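Long-range contact in Low molecular weight phosphotyrosine protein phosphatase (Vibrio cholerae, PDB 6U1P), which probably dephosphorylates phosphotyrosine in proteins, as a member of the low molecular weight protein tyrosine phosphatase family: residues L6-V11 against F85-D90. Numbering follows the deposited sequence.
Sequences LSVLVV and FIYAMD
Leu9 and Tyr87 sit at the middle of five backbone hydrogen bonds that join strand 6-11 to strand 85-88 in parallel, the last bond coming from Met89 just past the strand end. Tyr87 N donates to Leu9 O at 2.8 Å, and Leu9 N in turn reaches Phe85 O at 2.9 Å. Tyr87 O accepts from Val11 N, while the end bonds are longer: Phe85 N to Ser7 O and Met89 N to Val11 O, the latter 3.2 Å. Leu9 O also receives a CA-H...O contact from Ile86 CA.

Val8, Val10, Phe85 and Tyr87 share one face of the sheet. Here Val8 CG1 meets the edge of the Tyr87 ring near its plane, 3.9 Å from CE1, and the buried phenol's OH is hydrogen-bonded to Trp152 of the second subunit. Leu6 CD2 lies 3.7 Å from Phe85 CE2, the two side chains crossing at about a right angle. On the other face Leu9 CB packs against Ile86 CG1 (3.9 Å), and Val11 lies alongside Ile86, both touching Leu97 of helix 91-100. Past the strand, Met89 bends at chi2 and chi3, which brings CE to 4.3 Å from Val10 CB; its side chain also lies beside those of Cys12, the predicted nucleophile, and Arg18. Asp90 N-caps helix 91-100 and forms a salt bridge with Arg18, a predicted active-site residue. These are the two central strands of the four-stranded parallel sheet, order 37-43, 6-12, 85-88, 109-111; strand 6-12 leads into the phosphate-binding loop, as in low molecular weight protein tyrosine phosphatases.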
ATOM      1  N   LEU B   6     -14.528 -27.303 -16.089  1.00 97.02           N
ATOM      2  CA  LEU B   6     -13.853 -26.210 -16.772  1.00 89.92           C
ATOM      3  C   LEU B   6     -12.706 -25.670 -15.923  1.00 83.42           C
ATOM      4  O   LEU B   6     -12.754 -25.689 -14.689  1.00 83.13           O
ATOM      5  CB  LEU B   6     -14.843 -25.091 -17.099  1.00 88.20           C
ATOM      6  CG  LEU B   6     -14.438 -24.072 -18.167  1.00 89.95           C
ATOM      7  CD1 LEU B   6     -14.794 -24.568 -19.562  1.00 96.45           C
ATOM      8  CD2 LEU B   6     -15.095 -22.728 -17.889  1.00 89.30           C
ATOM      9  N   SER B   7     -11.672 -25.172 -16.600  1.00 73.45           N
ATOM     10  CA  SER B   7     -10.476 -24.666 -15.946  1.00 69.29           C
ATOM     11  C   SER B   7     -10.229 -23.229 -16.393  1.00 70.23           C
ATOM     12  O   SER B   7     -10.164 -22.944 -17.595  1.00 58.86           O
ATOM     13  CB  SER B   7      -9.268 -25.548 -16.269  1.00 70.66           C
ATOM     14  OG  SER B   7      -8.133 -25.150 -15.514  1.00 66.64           O
ATOM     15  N   VAL B   8     -10.128 -22.324 -15.420  1.00 60.67           N
ATOM     16  CA  VAL B   8      -9.968 -20.898 -15.671  1.00 60.31           C
ATOM     17  C   VAL B   8      -8.728 -20.426 -14.924  1.00 55.63           C
ATOM     18  O   VAL B   8      -8.561 -20.725 -13.737  1.00 56.72           O
ATOM     19  CB  VAL B   8     -11.222 -20.114 -15.224  1.00 61.74           C
ATOM     20  CG1 VAL B   8     -10.933 -18.638 -15.059  1.00 52.64           C
ATOM     21  CG2 VAL B   8     -12.342 -20.323 -16.210  1.00 64.97           C
ATOM     22  N   LEU B   9      -7.871 -19.676 -15.603  1.00 56.93           N
ATOM     23  CA  LEU B   9      -6.709 -19.072 -14.973  1.00 55.46           C
ATOM     24  C   LEU B   9      -6.806 -17.550 -15.079  1.00 56.23           C
ATOM     25  O   LEU B   9      -7.197 -17.022 -16.125  1.00 59.03           O
ATOM     26  CB  LEU B   9      -5.440 -19.600 -15.627  1.00 55.78           C
ATOM     27  CG  LEU B   9      -4.138 -18.941 -15.198  1.00 54.00           C
ATOM     28  CD1 LEU B   9      -3.833 -19.254 -13.749  1.00 49.81           C
ATOM     29  CD2 LEU B   9      -3.018 -19.400 -16.138  1.00 59.04           C
ATOM     30  N   VAL B  10      -6.479 -16.846 -13.991  1.00 57.56           N
ATOM     31  CA  VAL B  10      -6.466 -15.381 -13.952  1.00 57.81           C
ATOM     32  C   VAL B  10      -5.047 -14.909 -13.635  1.00 56.99           C
ATOM     33  O   VAL B  10      -4.375 -15.468 -12.761  1.00 52.76           O
ATOM     34  CB  VAL B  10      -7.465 -14.804 -12.914  1.00 55.81           C
ATOM     35  CG1 VAL B  10      -8.899 -14.963 -13.368  1.00 51.31           C
ATOM     36  CG2 VAL B  10      -7.312 -15.497 -11.581  1.00 63.96           C
ATOM     37  N   VAL B  11      -4.596 -13.866 -14.331  1.00 56.61           N
ATOM     38  CA  VAL B  11      -3.187 -13.498 -14.347  1.00 56.97           C
ATOM     39  C   VAL B  11      -3.048 -11.993 -14.202  1.00 60.61           C
ATOM     40  O   VAL B  11      -3.677 -11.228 -14.943  1.00 65.34           O
ATOM     41  CB  VAL B  11      -2.504 -13.951 -15.652  1.00 62.66           C
ATOM     42  CG1 VAL B  11      -1.062 -13.431 -15.721  1.00 55.98           C
ATOM     43  CG2 VAL B  11      -2.554 -15.456 -15.801  1.00 56.15           C
ATOM     44  N   PHE B  85      -9.851 -21.134 -20.300  1.00 77.59           N
ATOM     45  CA  PHE B  85      -9.686 -19.715 -20.590  1.00 75.84           C
ATOM     46  C   PHE B  85      -8.800 -19.060 -19.550  1.00 72.08           C
ATOM     47  O   PHE B  85      -8.743 -19.471 -18.388  1.00 75.91           O
ATOM     48  CB  PHE B  85     -10.995 -18.916 -20.656  1.00 82.62           C
ATOM     49  CG  PHE B  85     -12.166 -19.683 -21.179  1.00 86.83           C
ATOM     50  CD1 PHE B  85     -12.202 -20.102 -22.499  1.00 89.09           C
ATOM     51  CD2 PHE B  85     -13.255 -19.938 -20.369  1.00 85.06           C
ATOM     52  CE1 PHE B  85     -13.287 -20.803 -22.989  1.00 91.59           C
ATOM     53  CE2 PHE B  85     -14.346 -20.626 -20.855  1.00 87.73           C
ATOM     54  CZ  PHE B  85     -14.364 -21.060 -22.169  1.00 89.54           C
ATOM     55  N   ILE B  86      -8.137 -18.002 -19.988  1.00 69.07           N
ATOM     56  CA  ILE B  86      -7.092 -17.337 -19.234  1.00 67.90           C
ATOM     57  C   ILE B  86      -7.340 -15.842 -19.356  1.00 70.76           C
ATOM     58  O   ILE B  86      -7.402 -15.316 -20.474  1.00 72.98           O
ATOM     59  CB  ILE B  86      -5.695 -17.716 -19.750  1.00 68.42           C
ATOM     60  CG1 ILE B  86      -5.464 -19.220 -19.542  1.00 64.54           C
ATOM     61  CG2 ILE B  86      -4.624 -16.868 -19.067  1.00 62.77           C
ATOM     62  CD1 ILE B  86      -4.642 -19.873 -20.621  1.00 67.32           C
ATOM     63  N   TYR B  87      -7.530 -15.167 -18.218  1.00 60.83           N
ATOM     64  CA  TYR B  87      -7.915 -13.760 -18.197  1.00 60.97           C
ATOM     65  C   TYR B  87      -6.791 -12.884 -17.645  1.00 63.44           C
ATOM     66  O   TYR B  87      -6.241 -13.160 -16.569  1.00 62.35           O
ATOM     67  CB  TYR B  87      -9.191 -13.555 -17.372  1.00 59.62           C
ATOM     68  CG  TYR B  87     -10.398 -14.275 -17.922  1.00 65.25           C
ATOM     69  CD1 TYR B  87     -10.700 -15.574 -17.517  1.00 64.67           C
ATOM     70  CD2 TYR B  87     -11.240 -13.661 -18.853  1.00 69.64           C
ATOM     71  CE1 TYR B  87     -11.809 -16.240 -18.023  1.00 67.33           C
ATOM     72  CE2 TYR B  87     -12.350 -14.312 -19.356  1.00 65.40           C
ATOM     73  CZ  TYR B  87     -12.627 -15.599 -18.938  1.00 68.50           C
ATOM     74  OH  TYR B  87     -13.715 -16.259 -19.440  1.00 70.84           O
ATOM     75  N   ALA B  88      -6.504 -11.804 -18.371  1.00 63.06           N
ATOM     76  CA  ALA B  88      -5.499 -10.812 -18.026  1.00 66.96           C
ATOM     77  C   ALA B  88      -6.145  -9.585 -17.395  1.00 66.20           C
ATOM     78  O   ALA B  88      -7.197  -9.130 -17.854  1.00 67.69           O
ATOM     79  CB  ALA B  88      -4.721 -10.398 -19.281  1.00 69.81           C
ATOM     80  N   MET B  89      -5.497  -9.048 -16.340  1.00 61.59           N
ATOM     81  CA  MET B  89      -6.022  -7.905 -15.590  1.00 57.78           C
ATOM     82  C   MET B  89      -5.854  -6.577 -16.319  1.00 61.31           C
ATOM     83  O   MET B  89      -6.689  -5.674 -16.171  1.00 61.02           O
ATOM     84  CB  MET B  89      -5.341  -7.823 -14.220  1.00 57.42           C
ATOM     85  CG  MET B  89      -5.764  -8.911 -13.272  1.00 62.06           C
ATOM     86  SD  MET B  89      -7.510  -8.822 -12.815  1.00 67.81           S
ATOM     87  CE  MET B  89      -7.951 -10.536 -13.056  1.00 68.81           C
ATOM     88  N   ASP B  90      -4.786  -6.421 -17.087  1.00 61.92           N
ATOM     89  CA  ASP B  90      -4.579  -5.181 -17.809  1.00 65.55           C
ATOM     90  C   ASP B  90      -3.913  -5.535 -19.123  1.00 71.50           C
ATOM     91  O   ASP B  90      -3.528  -6.687 -19.353  1.00 71.83           O
ATOM     92  CB  ASP B  90      -3.768  -4.157 -16.977  1.00 69.01           C
ATOM     93  CG  ASP B  90      -2.321  -4.597 -16.693  1.00 69.96           C
ATOM     94  OD1 ASP B  90      -1.653  -5.204 -17.571  1.00 71.85           O
ATOM     95  OD2 ASP B  90      -1.839  -4.305 -15.575  1.00 72.63           O
TER